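Local coordinates for protein FucU (Bifidobacterium longum subsp. infantis, PDB 3MVK), which probably catalyses the interconversion of the alpha and beta anomers of L-fucose, and perhaps that of the pyranose and furanose forms of D-ribose, at residues I8-E19 with I43-G51; D66-E77 with R102-R112. All blocks are in the same frame, centred on the assembly; numbering follows the deposited sequence.

Interaction 1: residues I8-E19 with I43-G51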
loop_
_atom_site.group_PDB
_atom_site.type_symbol
_atom_site.label_atom_id
_atom_site.label_comp_id
_atom_site.label_asym_id
_atom_site.label_seq_id
_atom_site.Cartn_x
_atom_site.Cartn_y
_atom_site.Cartn_z
ATOM N N ILE G 8 -11.410 23.874 16.309
ATOM C CA ILE G 8 -11.536 23.623 14.873
ATOM C C ILE G 8 -10.396 22.784 14.267
ATOM O O ILE G 8 -10.542 22.257 13.162
ATOM C CB ILE G 8 -11.745 24.926 14.034
ATOM C CG1 ILE G 8 -10.471 25.765 14.005
ATOM C CG2 ILE G 8 -12.990 25.723 14.549
ATOM C CD1 ILE G 8 -10.542 26.874 12.939
ATOM N N ILE G 9 -9.290 22.644 14.992
ATOM C CA ILE G 9 -8.126 21.904 14.460
ATOM C C ILE G 9 -8.364 20.383 14.582
ATOM O O ILE G 9 -8.461 19.883 15.713
ATOM C CB ILE G 9 -6.820 22.318 15.193
ATOM C CG1 ILE G 9 -6.540 23.823 14.967
ATOM C CG2 ILE G 9 -5.617 21.471 14.729
ATOM C CD1 ILE G 9 -5.391 24.377 15.795
ATOM N N PRO G 10 -8.453 19.652 13.442
ATOM C CA PRO G 10 -8.658 18.192 13.524
ATOM C C PRO G 10 -7.375 17.489 14.009
ATOM O O PRO G 10 -6.278 18.084 13.944
ATOM C CB PRO G 10 -9.007 17.798 12.084
ATOM C CG PRO G 10 -8.301 18.842 11.228
ATOM C CD PRO G 10 -8.374 20.125 12.040
ATOM N N PRO G 11 -7.499 16.242 14.506
ATOM C CA PRO G 11 -6.324 15.572 15.082
ATOM C C PRO G 11 -5.122 15.481 14.126
ATOM O O PRO G 11 -4.004 15.678 14.577
ATOM C CB PRO G 11 -6.851 14.178 15.437
ATOM C CG PRO G 11 -8.347 14.433 15.728
ATOM C CD PRO G 11 -8.733 15.454 14.690
ATOM N N GLU G 12 -5.352 15.217 12.841
ATOM C CA GLU G 12 -4.263 15.219 11.866
ATOM C C GLU G 12 -3.519 16.543 11.767
ATOM O O GLU G 12 -2.296 16.565 11.616
ATOM C CB GLU G 12 -4.770 14.832 10.488
ATOM C CG GLU G 12 -3.644 14.857 9.452
ATOM C CD GLU G 12 -4.074 14.381 8.096
ATOM O OE1 GLU G 12 -5.301 14.374 7.813
ATOM O OE2 GLU G 12 -3.159 14.030 7.310
ATOM N N LEU G 13 -4.237 17.655 11.822
ATOM C CA LEU G 13 -3.550 18.940 11.726
ATOM C C LEU G 13 -2.750 19.218 13.011
ATOM O O LEU G 13 -1.669 19.807 12.971
ATOM C CB LEU G 13 -4.542 20.072 11.419
ATOM C CG LEU G 13 -3.937 21.461 11.233
ATOM C CD1 LEU G 13 -2.873 21.462 10.127
ATOM C CD2 LEU G 13 -5.086 22.415 10.885
ATOM N N LEU G 14 -3.247 18.752 14.156
ATOM C CA LEU G 14 -2.519 18.971 15.402
ATOM C C LEU G 14 -1.187 18.236 15.298
ATOM O O LEU G 14 -0.134 18.804 15.633
ATOM C CB LEU G 14 -3.341 18.500 16.606
ATOM C CG LEU G 14 -2.698 18.661 17.979
ATOM C CD1 LEU G 14 -2.284 20.115 18.256
ATOM C CD2 LEU G 14 -3.669 18.148 19.033
ATOM N N LYS G 15 -1.237 17.007 14.784
ATOM C CA LYS G 15 -0.018 16.220 14.551
ATOM C C LYS G 15 0.960 16.966 13.633
ATOM O O LYS G 15 2.160 17.065 13.921
ATOM C CB LYS G 15 -0.353 14.856 13.955
ATOM C CG LYS G 15 0.889 14.026 13.672
ATOM C CD LYS G 15 0.512 12.585 13.295
ATOM C CE LYS G 15 1.741 11.686 13.136
ATOM N NZ LYS G 15 2.514 11.931 11.881
ATOM N N VAL G 16 0.424 17.496 12.537
ATOM C CA VAL G 16 1.235 18.253 11.567
ATOM C C VAL G 16 1.908 19.451 12.248
ATOM O O VAL G 16 3.108 19.646 12.085
ATOM C CB VAL G 16 0.373 18.716 10.366
ATOM C CG1 VAL G 16 1.063 19.845 9.590
ATOM C CG2 VAL G 16 0.080 17.539 9.451
ATOM N N LEU G 17 1.138 20.235 13.000
ATOM C CA LEU G 17 1.661 21.452 13.632
ATOM C C LEU G 17 2.772 21.116 14.625
ATOM O O LEU G 17 3.778 21.841 14.718
ATOM C CB LEU G 17 0.538 22.239 14.323
ATOM C CG LEU G 17 -0.504 22.807 13.345
ATOM C CD1 LEU G 17 -1.720 23.325 14.104
ATOM C CD2 LEU G 17 0.104 23.932 12.461
ATOM N N CYS G 18 2.606 19.996 15.318
ATOM C CA CYS G 18 3.600 19.569 16.301
ATOM C C CYS G 18 4.876 19.055 15.649
ATOM O O CYS G 18 5.989 19.319 16.137
ATOM C CB CYS G 18 3.005 18.524 17.233
ATOM S SG CYS G 18 1.808 19.256 18.345
ATOM N N GLU G 19 4.742 18.326 14.556
ATOM C CA GLU G 19 5.936 17.760 13.968
ATOM C C GLU G 19 6.692 18.691 13.019
ATOM O O GLU G 19 7.838 18.400 12.658
ATOM C CB GLU G 19 5.630 16.416 13.327
ATOM C CG GLU G 19 4.892 16.544 12.027
ATOM C CD GLU G 19 4.122 15.275 11.614
ATOM O OE1 GLU G 19 4.160 14.210 12.262
ATOM O OE2 GLU G 19 3.451 15.356 10.589
ATOM N N ILE G 43 1.121 17.201 2.823
ATOM C CA ILE G 43 -0.059 16.771 3.539
ATOM C C ILE G 43 -1.174 17.804 3.319
ATOM O O ILE G 43 -1.017 18.976 3.682
ATOM C CB ILE G 43 0.256 16.630 5.030
ATOM C CG1 ILE G 43 1.352 15.566 5.248
ATOM C CG2 ILE G 43 -1.006 16.334 5.854
ATOM C CD1 ILE G 43 2.114 15.707 6.581
ATOM N N VAL G 44 -2.289 17.390 2.715
ATOM C CA VAL G 44 -3.387 18.346 2.547
ATOM C C VAL G 44 -4.491 18.083 3.572
ATOM O O VAL G 44 -5.020 16.958 3.644
ATOM C CB VAL G 44 -3.973 18.297 1.107
ATOM C CG1 VAL G 44 -5.136 19.311 0.948
ATOM C CG2 VAL G 44 -2.874 18.558 0.069
ATOM N N VAL G 45 -4.830 19.083 4.375
ATOM C CA VAL G 45 -5.912 18.934 5.340
ATOM C C VAL G 45 -7.089 19.768 4.879
ATOM O O VAL G 45 -6.930 20.954 4.643
ATOM C CB VAL G 45 -5.446 19.386 6.756
ATOM C CG1 VAL G 45 -6.622 19.300 7.771
ATOM C CG2 VAL G 45 -4.239 18.546 7.228
ATOM N N ARG G 46 -8.262 19.152 4.728
ATOM C CA ARG G 46 -9.459 19.893 4.301
ATOM C C ARG G 46 -10.038 20.668 5.462
ATOM O O ARG G 46 -10.202 20.122 6.572
ATOM C CB ARG G 46 -10.561 18.975 3.764
ATOM C CG ARG G 46 -10.172 18.046 2.610
ATOM C CD ARG G 46 -9.531 18.767 1.437
ATOM N NE ARG G 46 -10.410 19.804 0.889
ATOM C CZ ARG G 46 -10.220 20.376 -0.291
ATOM N NH1 ARG G 46 -9.212 19.983 -1.057
ATOM N NH2 ARG G 46 -11.045 21.339 -0.704
HETATM N N MSE G 47 -10.356 21.932 5.192
HETATM C CA MSE G 47 -11.064 22.794 6.148
HETATM C C MSE G 47 -12.097 23.637 5.418
HETATM O O MSE G 47 -12.161 24.850 5.600
HETATM C CB MSE G 47 -10.059 23.676 6.861
HETATM C CG MSE G 47 -9.003 22.827 7.465
HETATM SE SE MSE G 47 -9.647 22.306 9.172
HETATM C CE MSE G 47 -8.359 23.683 9.694
ATOM N N ASP G 48 -12.892 22.958 4.593
ATOM C CA ASP G 48 -13.753 23.610 3.604
ATOM C C ASP G 48 -14.796 24.510 4.222
ATOM O O ASP G 48 -15.215 25.481 3.596
ATOM C CB ASP G 48 -14.419 22.578 2.693
ATOM C CG ASP G 48 -13.416 21.875 1.786
ATOM O OD1 ASP G 48 -12.644 21.039 2.285
ATOM O OD2 ASP G 48 -13.404 22.166 0.579
ATOM N N GLY G 49 -15.212 24.203 5.444
ATOM C CA GLY G 49 -16.230 25.035 6.074
ATOM C C GLY G 49 -15.717 26.253 6.820
ATOM O O GLY G 49 -16.504 26.930 7.478
ATOM N N HIS G 50 -14.411 26.540 6.726
ATOM C CA HIS G 50 -13.792 27.602 7.535
ATOM C C HIS G 50 -13.120 28.675 6.702
ATOM O O HIS G 50 -12.584 28.400 5.622
ATOM C CB HIS G 50 -12.779 27.039 8.543
ATOM C CG HIS G 50 -13.366 26.020 9.470
ATOM N ND1 HIS G 50 -14.315 26.332 10.420
ATOM C CD2 HIS G 50 -13.138 24.687 9.589
ATOM C CE1 HIS G 50 -14.652 25.236 11.082
ATOM N NE2 HIS G 50 -13.951 24.225 10.599
ATOM N N GLY G 51 -13.176 29.898 7.207
ATOM C CA GLY G 51 -12.534 31.018 6.538
ATOM C C GLY G 51 -11.056 31.140 6.869
ATOM O O GLY G 51 -10.548 30.475 7.777
HETATM O O HOH W 1 -12.505 21.637 11.416
HETATM O O HOH W 2 -5.944 14.920 5.396
#
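In this RbsD/FucU-family fold, helix 11-19 lies against one face of strand 43-47, an outermost strand of the chain's mixed sheet, with Pro10, Leu13 and Val16 set on Ile43, Val45 and Met47. The two short axes run at 136° to each other. Met47, here selenomethionine, is bent at its second and third torsions: its SE abuts the CD corner of the Pro10 ring at 3.8 Å, and the folded-over CE touches Leu13 CD2 at 3.7 Å, the two side chains crossing at about a right angle. Pro10, the N-cap residue, also lays CG on Val45 CG1 (3.9 Å). One turn beyond Leu13, Val16 CG2 slides past Ile43 CG2. Glu12 marks the polar margin. Its extended chain, CG trans to the backbone N (chi1 179°), brings OE2 to 3.5 Å from Ile43 CG2, while OE1 accepts from a water that also donates to Val44 O. Beyond the strand, Ile8 CB sits 4.0 Å above the His50 ring plane, offset toward the rim; that ring also stacks on His50 of a second subunit. A water donates to Ile8 O at 2.7 Å and is hydrogen-bonded to His50 NE2 at 3.1 Å.

Interaction 2: residues D66-E77 with R102-R112. With NA (sodium ion), chain B.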
loop_
_atom_site.group_PDB
_atom_site.type_symbol
_atom_site.label_atom_id
_atom_site.label_comp_id
_atom_site.label_asym_id
_atom_site.label_seq_id
_atom_site.Cartn_x
_atom_site.Cartn_y
_atom_site.Cartn_z
ATOM N N ASP G 66 8.276 32.489 12.584
ATOM C CA ASP G 66 9.734 32.570 12.524
ATOM C C ASP G 66 10.280 33.990 12.676
ATOM O O ASP G 66 9.919 34.888 11.896
ATOM C CB ASP G 66 10.242 31.956 11.226
ATOM C CG ASP G 66 11.709 31.538 11.293
ATOM O OD1 ASP G 66 12.380 31.756 12.343
ATOM O OD2 ASP G 66 12.191 30.998 10.274
ATOM N N THR G 67 11.157 34.169 13.666
ATOM C CA THR G 67 11.832 35.455 13.899
ATOM C C THR G 67 13.213 35.499 13.228
ATOM O O THR G 67 13.875 36.537 13.261
ATOM C CB THR G 67 12.014 35.746 15.418
ATOM O OG1 THR G 67 12.854 34.737 15.991
ATOM C CG2 THR G 67 10.668 35.783 16.150
ATOM N N TYR G 68 13.639 34.384 12.626
ATOM C CA TYR G 68 14.917 34.308 11.898
ATOM C C TYR G 68 14.823 34.819 10.464
ATOM O O TYR G 68 15.830 34.885 9.748
ATOM C CB TYR G 68 15.481 32.882 11.913
ATOM C CG TYR G 68 16.036 32.477 13.242
ATOM C CD1 TYR G 68 17.400 32.203 13.396
ATOM C CD2 TYR G 68 15.208 32.375 14.360
ATOM C CE1 TYR G 68 17.919 31.825 14.648
ATOM C CE2 TYR G 68 15.719 31.986 15.617
ATOM C CZ TYR G 68 17.072 31.722 15.739
ATOM O OH TYR G 68 17.579 31.363 16.964
ATOM N N VAL G 69 13.611 35.161 10.040
ATOM C CA VAL G 69 13.396 35.895 8.787
ATOM C C VAL G 69 12.552 37.108 9.116
ATOM O O VAL G 69 11.814 37.093 10.086
ATOM C CB VAL G 69 12.657 35.069 7.677
ATOM C CG1 VAL G 69 13.535 33.975 7.130
ATOM C CG2 VAL G 69 11.298 34.514 8.171
ATOM N N ASP G 70 12.638 38.152 8.295
ATOM C CA ASP G 70 11.843 39.360 8.545
ATOM C C ASP G 70 10.365 39.163 8.245
ATOM O O ASP G 70 9.516 39.758 8.915
ATOM C CB ASP G 70 12.358 40.536 7.708
ATOM C CG ASP G 70 13.775 40.957 8.092
ATOM O OD1 ASP G 70 14.118 40.924 9.294
ATOM O OD2 ASP G 70 14.549 41.311 7.173
ATOM N N LYS G 71 10.070 38.350 7.232
ATOM C CA LYS G 71 8.694 38.194 6.756
ATOM C C LYS G 71 8.233 36.717 6.682
ATOM O O LYS G 71 8.171 36.124 5.598
ATOM C CB LYS G 71 8.514 38.914 5.419
ATOM C CG LYS G 71 8.925 40.385 5.507
ATOM C CD LYS G 71 8.228 41.247 4.472
ATOM C CE LYS G 71 8.765 42.680 4.491
ATOM N NZ LYS G 71 8.080 43.483 5.545
ATOM N N PRO G 72 7.899 36.141 7.851
ATOM C CA PRO G 72 7.532 34.705 7.939
ATOM C C PRO G 72 6.147 34.363 7.359
ATOM O O PRO G 72 5.833 33.169 7.185
ATOM C CB PRO G 72 7.567 34.434 9.453
ATOM C CG PRO G 72 7.281 35.759 10.084
ATOM C CD PRO G 72 8.002 36.753 9.191
ATOM N N ALA G 73 5.337 35.391 7.054
ATOM C CA ALA G 73 4.027 35.202 6.418
ATOM C C ALA G 73 4.075 35.738 4.990
ATOM O O ALA G 73 4.672 36.784 4.743
ATOM C CB ALA G 73 2.932 35.894 7.235
ATOM N N THR G 74 3.506 35.005 4.033
ATOM C CA THR G 74 3.591 35.459 2.643
ATOM C C THR G 74 2.226 35.422 1.985
ATOM O O THR G 74 1.549 34.390 2.018
ATOM C CB THR G 74 4.567 34.578 1.797
ATOM O OG1 THR G 74 5.805 34.434 2.483
ATOM C CG2 THR G 74 4.835 35.187 0.436
ATOM N N LEU G 75 1.860 36.548 1.354
ATOM C CA LEU G 75 0.652 36.656 0.532
ATOM C C LEU G 75 0.936 36.485 -0.953
ATOM O O LEU G 75 2.074 36.595 -1.407
ATOM C CB LEU G 75 -0.017 38.035 0.734
ATOM C CG LEU G 75 -0.688 38.284 2.079
ATOM C CD1 LEU G 75 -0.905 39.792 2.238
ATOM C CD2 LEU G 75 -2.008 37.534 2.243
HETATM N N MSE G 76 -0.118 36.210 -1.706
HETATM C CA MSE G 76 -0.063 36.204 -3.160
HETATM C C MSE G 76 -0.378 37.612 -3.682
HETATM O O MSE G 76 -1.402 38.189 -3.334
HETATM C CB MSE G 76 -1.093 35.221 -3.717
HETATM C CG MSE G 76 -1.059 35.080 -5.231
HETATM SE SE MSE G 76 -2.475 33.989 -5.934
HETATM C CE MSE G 76 -1.622 32.221 -5.711
ATOM N N GLU G 77 0.492 38.151 -4.530
ATOM C CA GLU G 77 0.235 39.438 -5.176
ATOM C C GLU G 77 -0.879 39.327 -6.199
ATOM O O GLU G 77 -0.993 38.325 -6.893
ATOM C CB GLU G 77 1.512 39.923 -5.875
ATOM C CG GLU G 77 2.600 40.277 -4.883
ATOM C CD GLU G 77 3.962 40.502 -5.506
ATOM O OE1 GLU G 77 4.078 40.513 -6.743
ATOM O OE2 GLU G 77 4.937 40.664 -4.735
ATOM N N ARG G 102 5.695 42.558 15.059
ATOM C CA ARG G 102 5.951 43.001 13.688
ATOM C C ARG G 102 4.664 43.273 12.926
ATOM O O ARG G 102 4.633 44.125 12.046
ATOM C CB ARG G 102 6.803 41.991 12.948
ATOM C CG ARG G 102 8.233 41.939 13.464
ATOM C CD ARG G 102 8.993 40.825 12.795
ATOM N NE ARG G 102 8.483 39.510 13.191
ATOM C CZ ARG G 102 9.003 38.361 12.778
ATOM N NH1 ARG G 102 10.033 38.383 11.951
ATOM N NH2 ARG G 102 8.499 37.205 13.197
ATOM N N GLY G 103 3.607 42.548 13.282
ATOM C CA GLY G 103 2.283 42.750 12.694
ATOM C C GLY G 103 2.330 42.659 11.175
ATOM O O GLY G 103 2.921 41.727 10.614
ATOM N N ALA G 104 1.738 43.646 10.501
ATOM C CA ALA G 104 1.802 43.724 9.039
ATOM C C ALA G 104 3.225 43.655 8.447
ATOM O O ALA G 104 3.413 43.208 7.308
ATOM C CB ALA G 104 1.089 44.990 8.557
ATOM N N ASP G 105 4.218 44.130 9.196
ATOM C CA ASP G 105 5.609 44.105 8.715
ATOM C C ASP G 105 6.171 42.676 8.605
ATOM O O ASP G 105 7.198 42.445 7.960
ATOM C CB ASP G 105 6.505 44.984 9.597
ATOM C CG ASP G 105 6.097 46.454 9.546
ATOM O OD1 ASP G 105 5.746 46.919 8.450
ATOM O OD2 ASP G 105 6.107 47.135 10.591
ATOM N N ALA G 106 5.464 41.722 9.201
ATOM C CA ALA G 106 5.873 40.315 9.138
ATOM C C ALA G 106 5.342 39.642 7.871
ATOM O O ALA G 106 5.615 38.456 7.635
ATOM C CB ALA G 106 5.391 39.568 10.368
ATOM N N ILE G 107 4.596 40.394 7.056
ATOM C CA ILE G 107 3.947 39.821 5.877
ATOM C C ILE G 107 4.602 40.308 4.587
ATOM O O ILE G 107 4.622 41.507 4.304
ATOM C CB ILE G 107 2.423 40.139 5.847
ATOM C CG1 ILE G 107 1.760 39.763 7.181
ATOM C CG2 ILE G 107 1.761 39.408 4.679
ATOM C CD1 ILE G 107 0.291 40.119 7.285
ATOM N N GLY G 108 5.161 39.370 3.824
ATOM C CA GLY G 108 5.706 39.647 2.505
ATOM C C GLY G 108 4.748 39.179 1.436
ATOM O O GLY G 108 3.603 38.832 1.724
ATOM N N SER G 109 5.213 39.169 0.191
ATOM C CA SER G 109 4.368 38.746 -0.923
ATOM C C SER G 109 5.180 38.136 -2.054
ATOM O O SER G 109 6.390 38.365 -2.163
ATOM C CB SER G 109 3.525 39.926 -1.436
ATOM O OG SER G 109 4.344 40.897 -2.088
ATOM N N LEU G 110 4.493 37.365 -2.896
ATOM C CA LEU G 110 5.068 36.757 -4.083
ATOM C C LEU G 110 4.102 36.880 -5.225
ATOM O O LEU G 110 2.903 36.649 -5.068
ATOM C CB LEU G 110 5.373 35.259 -3.880
ATOM C CG LEU G 110 6.579 34.863 -3.014
ATOM C CD1 LEU G 110 6.551 33.352 -2.737
ATOM C CD2 LEU G 110 7.909 35.249 -3.646
ATOM N N GLU G 111 4.657 37.181 -6.393
ATOM C CA GLU G 111 3.920 37.108 -7.641
ATOM C C GLU G 111 3.223 35.744 -7.764
ATOM O O GLU G 111 3.730 34.734 -7.269
ATOM C CB GLU G 111 4.883 37.346 -8.803
ATOM C CG GLU G 111 4.209 37.297 -10.153
ATOM C CD GLU G 111 4.114 35.880 -10.735
ATOM O OE1 GLU G 111 5.029 35.059 -10.484
ATOM O OE2 GLU G 111 3.144 35.589 -11.468
ATOM N N ARG G 112 2.058 35.731 -8.411
ATOM C CA ARG G 112 1.164 34.575 -8.425
ATOM C C ARG G 112 1.880 33.238 -8.695
ATOM O O ARG G 112 1.777 32.293 -7.917
ATOM C CB ARG G 112 0.035 34.790 -9.454
ATOM C CG ARG G 112 -0.892 33.608 -9.570
ATOM C CD ARG G 112 -2.112 33.834 -10.479
ATOM N NE ARG G 112 -2.925 32.611 -10.534
ATOM C CZ ARG G 112 -3.664 32.215 -11.571
ATOM N NH1 ARG G 112 -3.746 32.960 -12.676
ATOM N NH2 ARG G 112 -4.346 31.072 -11.493
HETATM NA NA NA B . 11.747 32.138 16.025
HETATM O O HOH W 3 9.675 42.428 9.574
HETATM O O HOH W 4 12.427 40.791 11.782
HETATM O O HOH W 5 0.704 38.251 -9.143
#
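Lys71 lays its side chain over the 3-10 segment 104-106 and the start of strand 107-110. Its CB lies 3.7 Å from Ala106 O, CG passes Asp105 O, and CD rests 3.6 Å from Gly108 CA, where no side chain intervenes. The last torsion turns aside (chi4 -84°), bringing NZ back to Asp105 O in a 2.8 Å hydrogen bond tilted from the carbonyl plane. Arg102 works on the loop before the strand. NH2 gives Asp66 O a nearly straight bond (3.0 Å, 166°) that stays in the guanidinium plane but reaches the oxygen from above its carbonyl plane; NH1 takes Val69 O at 2.9 Å, and Pro72 CD covers a face of the group. NH2 is also salt-bridged to Asp100. A leucine here would probably leave that carboxylate without its mate and the carbonyls of Asp66 and Val69 without these donors, letting the 66-70 loop shift. Within that loop Thr67 OG1 binds a sodium ion at 2.8 Å. Strands 73-76 and 107-110 are the parallel pair of a beta-alpha-beta unit, crossed over by helix 88-97, and five backbone hydrogen bonds join them from Ala73 N to Ala106 O through Glu77 N to Leu110 O. On the face carrying Ala73, Leu75 CD1 packs 3.6 Å from Ile107 CG2, beneath Trp89 and Ile96 of the crossover helix. The extended side chain of Glu77 reaches across beside Ser109, whose OG donates to the anti lone pair of Glu77 OE2 at 2.7 Å.

How the interactions relate
From the N terminus, helix 11-19 comes first; the chain then runs through strand 25-29 and helix 35-38 before strand 43-47 closes the loop of interaction 1, with 23 residues between its segments. Helix 52-60 follows, and only afterwards does interaction 2 open at residue 66; it closes at 102-112, with 24 residues, helix 88-97 among them, between its segments. The two are therefore in series, neither nested nor crossed. Each holds one of the sheet's two outermost strands within this chain, 43-47 and 107-110, on opposite sides of the chain's centre, with their own centres about 22 Å apart. Strands 124-128, 25-29 and 137-140 lie between strand 43-47 and the pair 73-76/107-110 and complete the shared sheet.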